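Local coordinates for protein Crov588 (Cafeteriavirus, PDB 6NYR) that is of unknown function but folds into a ring-shaped leucine-rich repeat solenoid built from FNIP repeats, at residues L513-N527 and L535-N549. Residues are numbered along the deposited sequence; the frame is centred on the assembly and turned at random.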
loop_
_atom_site.group_PDB
_atom_site.type_symbol
_atom_site.label_atom_id
_atom_site.label_comp_id
_atom_site.label_asym_id
_atom_site.label_seq_id
_atom_site.Cartn_x
_atom_site.Cartn_y
_atom_site.Cartn_z
ATOM N N LEU A 513 -27.037 -16.401 17.806
ATOM C CA LEU A 513 -26.540 -15.324 16.957
ATOM C C LEU A 513 -27.511 -14.153 16.977
ATOM O O LEU A 513 -28.678 -14.322 16.594
ATOM C CB LEU A 513 -26.345 -15.830 15.539
ATOM C CG LEU A 513 -25.325 -16.967 15.435
ATOM C CD1 LEU A 513 -25.352 -17.641 14.084
ATOM C CD2 LEU A 513 -23.928 -16.418 15.729
ATOM N N PRO A 514 -27.084 -12.963 17.393
ATOM C CA PRO A 514 -28.047 -11.878 17.619
ATOM C C PRO A 514 -28.657 -11.369 16.324
ATOM O O PRO A 514 -28.064 -11.462 15.246
ATOM C CB PRO A 514 -27.211 -10.790 18.307
ATOM C CG PRO A 514 -25.802 -11.047 17.845
ATOM C CD PRO A 514 -25.687 -12.543 17.641
ATOM N N ASN A 515 -29.860 -10.808 16.446
ATOM C CA ASN A 515 -30.569 -10.256 15.297
ATOM C C ASN A 515 -29.995 -8.923 14.836
ATOM O O ASN A 515 -30.651 -8.182 14.097
ATOM C CB ASN A 515 -32.058 -10.113 15.625
ATOM C CG ASN A 515 -32.783 -11.444 15.611
ATOM O OD1 ASN A 515 -32.880 -12.091 14.570
ATOM N ND2 ASN A 515 -33.288 -11.863 16.766
ATOM N N SER A 516 -28.787 -8.599 15.289
ATOM C CA SER A 516 -28.035 -7.470 14.756
ATOM C C SER A 516 -26.907 -7.900 13.827
ATOM O O SER A 516 -26.319 -7.046 13.151
ATOM C CB SER A 516 -27.453 -6.630 15.900
ATOM O OG SER A 516 -26.735 -7.443 16.813
ATOM N N LEU A 517 -26.601 -9.195 13.770
ATOM C CA LEU A 517 -25.457 -9.689 13.013
ATOM C C LEU A 517 -25.734 -9.633 11.517
ATOM O O LEU A 517 -26.701 -10.229 11.031
ATOM C CB LEU A 517 -25.141 -11.122 13.430
ATOM C CG LEU A 517 -23.764 -11.673 13.077
ATOM C CD1 LEU A 517 -22.700 -11.011 13.937
ATOM C CD2 LEU A 517 -23.725 -13.185 13.240
ATOM N N THR A 518 -24.867 -8.932 10.787
ATOM C CA THR A 518 -24.956 -8.854 9.336
ATOM C C THR A 518 -23.911 -9.710 8.634
ATOM O O THR A 518 -24.162 -10.184 7.522
ATOM C CB THR A 518 -24.802 -7.398 8.868
ATOM O OG1 THR A 518 -23.505 -6.912 9.233
ATOM C CG2 THR A 518 -25.872 -6.520 9.485
ATOM N N HIS A 519 -22.743 -9.901 9.247
ATOM C CA HIS A 519 -21.621 -10.595 8.624
ATOM C C HIS A 519 -21.204 -11.781 9.484
ATOM O O HIS A 519 -20.924 -11.618 10.674
ATOM C CB HIS A 519 -20.424 -9.657 8.433
ATOM C CG HIS A 519 -20.631 -8.611 7.384
ATOM N ND1 HIS A 519 -21.539 -7.583 7.523
ATOM C CD2 HIS A 519 -20.039 -8.434 6.180
ATOM C CE1 HIS A 519 -21.501 -6.820 6.445
ATOM N NE2 HIS A 519 -20.599 -7.313 5.616
ATOM N N LEU A 520 -21.152 -12.968 8.881
ATOM C CA LEU A 520 -20.717 -14.175 9.576
ATOM C C LEU A 520 -19.649 -14.862 8.740
ATOM O O LEU A 520 -19.847 -15.098 7.543
ATOM C CB LEU A 520 -21.891 -15.120 9.837
ATOM C CG LEU A 520 -21.560 -16.377 10.636
ATOM C CD1 LEU A 520 -20.901 -16.025 11.965
ATOM C CD2 LEU A 520 -22.811 -17.213 10.865
ATOM N N ILE A 521 -18.528 -15.190 9.376
ATOM C CA ILE A 521 -17.378 -15.786 8.711
ATOM C C ILE A 521 -17.006 -17.053 9.466
ATOM O O ILE A 521 -16.628 -16.982 10.642
ATOM C CB ILE A 521 -16.168 -14.826 8.679
ATOM C CG1 ILE A 521 -16.540 -13.489 8.037
ATOM C CG2 ILE A 521 -14.986 -15.501 7.981
ATOM C CD1 ILE A 521 -16.691 -13.517 6.543
ATOM N N PHE A 522 -17.114 -18.200 8.806
ATOM C CA PHE A 522 -16.676 -19.456 9.393
ATOM C C PHE A 522 -15.225 -19.732 9.031
ATOM O O PHE A 522 -14.773 -19.418 7.925
ATOM C CB PHE A 522 -17.561 -20.610 8.930
ATOM C CG PHE A 522 -18.891 -20.663 9.618
ATOM C CD1 PHE A 522 -18.980 -21.034 10.948
ATOM C CD2 PHE A 522 -20.052 -20.338 8.940
ATOM C CE1 PHE A 522 -20.199 -21.088 11.588
ATOM C CE2 PHE A 522 -21.278 -20.384 9.576
ATOM C CZ PHE A 522 -21.353 -20.760 10.900
ATOM N N GLY A 523 -14.496 -20.318 9.971
ATOM C CA GLY A 523 -13.112 -20.669 9.757
ATOM C C GLY A 523 -12.942 -22.004 9.048
ATOM O O GLY A 523 -13.893 -22.649 8.604
ATOM N N THR A 524 -11.678 -22.421 8.964
ATOM C CA THR A 524 -11.319 -23.624 8.222
ATOM C C THR A 524 -12.171 -24.819 8.627
ATOM O O THR A 524 -12.720 -25.527 7.775
ATOM C CB THR A 524 -9.835 -23.937 8.451
ATOM O OG1 THR A 524 -9.027 -22.888 7.904
ATOM C CG2 THR A 524 -9.447 -25.271 7.828
ATOM N N SER A 525 -12.300 -25.053 9.929
ATOM C CA SER A 525 -12.737 -26.353 10.414
ATOM C C SER A 525 -14.243 -26.490 10.572
ATOM O O SER A 525 -14.730 -27.621 10.683
ATOM C CB SER A 525 -12.069 -26.657 11.760
ATOM O OG SER A 525 -10.662 -26.752 11.615
ATOM N N PHE A 526 -14.994 -25.393 10.586
ATOM C CA PHE A 526 -16.414 -25.502 10.876
ATOM C C PHE A 526 -17.089 -26.431 9.872
ATOM O O PHE A 526 -17.010 -26.214 8.658
ATOM C CB PHE A 526 -17.095 -24.136 10.854
ATOM C CG PHE A 526 -18.565 -24.216 11.154
ATOM C CD1 PHE A 526 -19.003 -24.406 12.453
ATOM C CD2 PHE A 526 -19.505 -24.147 10.140
ATOM C CE1 PHE A 526 -20.348 -24.505 12.739
ATOM C CE2 PHE A 526 -20.853 -24.240 10.417
ATOM C CZ PHE A 526 -21.276 -24.420 11.722
ATOM N N ASN A 527 -17.756 -27.464 10.376
ATOM C CA ASN A 527 -18.473 -28.393 9.513
ATOM C C ASN A 527 -19.642 -29.010 10.281
ATOM O O ASN A 527 -19.821 -30.228 10.316
ATOM C CB ASN A 527 -17.530 -29.469 8.976
ATOM C CG ASN A 527 -18.163 -30.303 7.881
ATOM O OD1 ASN A 527 -19.145 -29.891 7.262
ATOM N ND2 ASN A 527 -17.599 -31.479 7.630
ATOM N N LEU A 535 -29.581 -19.078 11.887
ATOM C CA LEU A 535 -28.978 -17.887 11.291
ATOM C C LEU A 535 -29.948 -16.716 11.401
ATOM O O LEU A 535 -31.115 -16.848 11.019
ATOM C CB LEU A 535 -28.621 -18.160 9.836
ATOM C CG LEU A 535 -27.580 -19.265 9.611
ATOM C CD1 LEU A 535 -27.308 -19.472 8.125
ATOM C CD2 LEU A 535 -26.286 -18.949 10.356
ATOM N N PRO A 536 -29.512 -15.571 11.923
ATOM C CA PRO A 536 -30.463 -14.500 12.239
ATOM C C PRO A 536 -30.981 -13.812 10.986
ATOM O O PRO A 536 -30.368 -13.847 9.916
ATOM C CB PRO A 536 -29.651 -13.535 13.113
ATOM C CG PRO A 536 -28.202 -13.868 12.861
ATOM C CD PRO A 536 -28.111 -15.124 12.021
ATOM N N ASN A 537 -32.141 -13.166 11.139
ATOM C CA ASN A 537 -32.841 -12.555 10.011
ATOM C C ASN A 537 -32.251 -11.216 9.593
ATOM O O ASN A 537 -32.813 -10.564 8.707
ATOM C CB ASN A 537 -34.328 -12.342 10.338
ATOM C CG ASN A 537 -35.245 -13.033 9.375
ATOM O OD1 ASN A 537 -34.890 -13.250 8.219
ATOM N ND2 ASN A 537 -36.453 -13.358 9.830
ATOM N N SER A 538 -31.156 -10.784 10.213
ATOM C CA SER A 538 -30.448 -9.582 9.803
ATOM C C SER A 538 -29.246 -9.873 8.920
ATOM O O SER A 538 -28.622 -8.934 8.418
ATOM C CB SER A 538 -29.976 -8.809 11.037
ATOM O OG SER A 538 -29.260 -9.667 11.909
ATOM N N LEU A 539 -28.911 -11.142 8.720
ATOM C CA LEU A 539 -27.634 -11.511 8.127
ATOM C C LEU A 539 -27.649 -11.297 6.623
ATOM O O LEU A 539 -28.522 -11.811 5.917
ATOM C CB LEU A 539 -27.315 -12.970 8.449
ATOM C CG LEU A 539 -25.876 -13.424 8.217
ATOM C CD1 LEU A 539 -24.958 -12.900 9.306
ATOM C CD2 LEU A 539 -25.820 -14.943 8.139
ATOM N N THR A 540 -26.670 -10.534 6.140
ATOM C CA THR A 540 -26.510 -10.259 4.720
ATOM C C THR A 540 -25.314 -10.961 4.093
ATOM O O THR A 540 -25.332 -11.221 2.887
ATOM C CB THR A 540 -26.353 -8.748 4.490
ATOM O OG1 THR A 540 -25.147 -8.293 5.124
ATOM C CG2 THR A 540 -27.545 -7.986 5.045
ATOM N N HIS A 541 -24.283 -11.277 4.873
ATOM C CA HIS A 541 -23.043 -11.835 4.349
ATOM C C HIS A 541 -22.728 -13.117 5.104
ATOM O O HIS A 541 -22.627 -13.106 6.338
ATOM C CB HIS A 541 -21.898 -10.828 4.472
ATOM C CG HIS A 541 -22.017 -9.670 3.533
ATOM N ND1 HIS A 541 -22.985 -8.699 3.667
ATOM C CD2 HIS A 541 -21.292 -9.332 2.440
ATOM C CE1 HIS A 541 -22.854 -7.813 2.698
ATOM N NE2 HIS A 541 -21.831 -8.171 1.940
ATOM N N LEU A 542 -22.588 -14.219 4.368
ATOM C CA LEU A 542 -22.285 -15.519 4.955
ATOM C C LEU A 542 -21.155 -16.152 4.157
ATOM O O LEU A 542 -21.286 -16.357 2.946
ATOM C CB LEU A 542 -23.518 -16.424 4.960
ATOM C CG LEU A 542 -23.330 -17.807 5.589
ATOM C CD1 LEU A 542 -22.917 -17.675 7.050
ATOM C CD2 LEU A 542 -24.595 -18.649 5.459
ATOM N N THR A 543 -20.052 -16.458 4.831
ATOM C CA THR A 543 -18.885 -17.059 4.201
ATOM C C THR A 543 -18.548 -18.359 4.917
ATOM O O THR A 543 -18.266 -18.354 6.121
ATOM C CB THR A 543 -17.690 -16.101 4.229
ATOM O OG1 THR A 543 -17.943 -14.993 3.357
ATOM C CG2 THR A 543 -16.417 -16.818 3.794
ATOM N N PHE A 544 -18.560 -19.463 4.175
ATOM C CA PHE A 544 -18.176 -20.753 4.730
ATOM C C PHE A 544 -16.685 -20.993 4.522
ATOM O O PHE A 544 -16.095 -20.558 3.530
ATOM C CB PHE A 544 -18.985 -21.888 4.095
ATOM C CG PHE A 544 -20.395 -21.959 4.588
ATOM C CD1 PHE A 544 -20.671 -22.414 5.868
ATOM C CD2 PHE A 544 -21.449 -21.561 3.780
ATOM C CE1 PHE A 544 -21.970 -22.472 6.329
ATOM C CE2 PHE A 544 -22.749 -21.619 4.245
ATOM C CZ PHE A 544 -23.003 -22.074 5.518
ATOM N N GLY A 545 -16.086 -21.712 5.470
ATOM C CA GLY A 545 -14.670 -21.995 5.447
ATOM C C GLY A 545 -14.326 -23.242 4.655
ATOM O O GLY A 545 -15.155 -23.828 3.958
ATOM N N THR A 546 -13.071 -23.668 4.805
ATOM C CA THR A 546 -12.554 -24.784 4.022
ATOM C C THR A 546 -13.462 -26.004 4.103
ATOM O O THR A 546 -13.868 -26.559 3.076
ATOM C CB THR A 546 -11.143 -25.149 4.504
ATOM O OG1 THR A 546 -10.248 -24.057 4.267
ATOM C CG2 THR A 546 -10.631 -26.394 3.793
ATOM N N CYS A 547 -13.804 -26.430 5.318
ATOM C CA CYS A 547 -14.335 -27.771 5.507
ATOM C C CYS A 547 -15.853 -27.883 5.453
ATOM O O CYS A 547 -16.360 -29.005 5.350
ATOM C CB CYS A 547 -13.867 -28.340 6.854
ATOM S SG CYS A 547 -12.126 -28.793 6.911
ATOM N N PHE A 548 -16.598 -26.785 5.532
ATOM C CA PHE A 548 -18.045 -26.914 5.635
ATOM C C PHE A 548 -18.600 -27.678 4.438
ATOM O O PHE A 548 -18.512 -27.209 3.297
ATOM C CB PHE A 548 -18.734 -25.557 5.729
ATOM C CG PHE A 548 -20.237 -25.661 5.730
ATOM C CD1 PHE A 548 -20.922 -25.995 6.890
ATOM C CD2 PHE A 548 -20.961 -25.453 4.567
ATOM C CE1 PHE A 548 -22.301 -26.105 6.890
ATOM C CE2 PHE A 548 -22.343 -25.562 4.564
ATOM C CZ PHE A 548 -23.009 -25.889 5.726
ATOM N N ASN A 549 -19.182 -28.851 4.695
ATOM C CA ASN A 549 -19.800 -29.645 3.642
ATOM C C ASN A 549 -21.038 -30.372 4.177
ATOM O O ASN A 549 -21.151 -31.594 4.135
ATOM C CB ASN A 549 -18.807 -30.649 3.055
ATOM C CG ASN A 549 -19.322 -31.311 1.788
ATOM O OD1 ASN A 549 -20.167 -30.757 1.086
ATOM N ND2 ASN A 549 -18.820 -32.507 1.498
HETATM O O HOH W 1 -19.359 -12.906 5.066
#
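Strands 519-521 and 541-543 run almost exactly parallel, their axes 4.9 Å apart, and pair His519 with His541, Leu520 with Leu542 and Ile521 with Thr543. Four backbone bonds zip this ladder, from His541 N to Thr518 O, Leu520 N to His541 O, Thr543 N to Leu520 O and Phe522 N to Thr543 O. Thr518 O is gripped twice, since Thr540 N also donates to it, in the carbonyl plane on a lone pair. On one face of the strands the two imidazoles form an offset stack, centroids 4.1 Å apart and planes at 10°; matching first torsions near -70° send both rings the same way. Each ring's ND1 is hydrogen-bonded in plane to the hydroxyl of the preceding threonine, Thr518 or Thr540, which helps to hold the ring's rotation. Farther along this face Ile521 CD1 packs on Thr543 CB at 3.6 Å. The opposite face is apolar: Leu520 CD2 meets Leu542 CD1 at 3.8 Å, lying alongside it, and Leu535 CD2 from a crosswise direction. The Phe522 and Phe544 rings are nearly parallel but slid apart, and Phe522 CD2 lies 3.8 Å from Phe544 CD1. Phe522 CE1 sits over the centre of the Phe526 ring and Phe544 CE1 over that of Phe548, so each coil carries the same phenylalanine pair. Polar side chains bond at both ends of the contact. Ser538 OG donates to Leu517 O over 2.8 Å, from above the carbonyl plane, and Asn527 OD1 accepts Asn549 N at 2.8 Å along a nearly straight N-H...O line (176°), while also taking a bond from Gln550. Asn549 OD1 repeats the link to Asn571. Equivalent residues thus stack at a 22-residue spacing, with leucines and phenylalanines inside and an asparagine ladder beyond the strands, the signature of successive coils in a leucine-rich repeat solenoid, here curved into a ring.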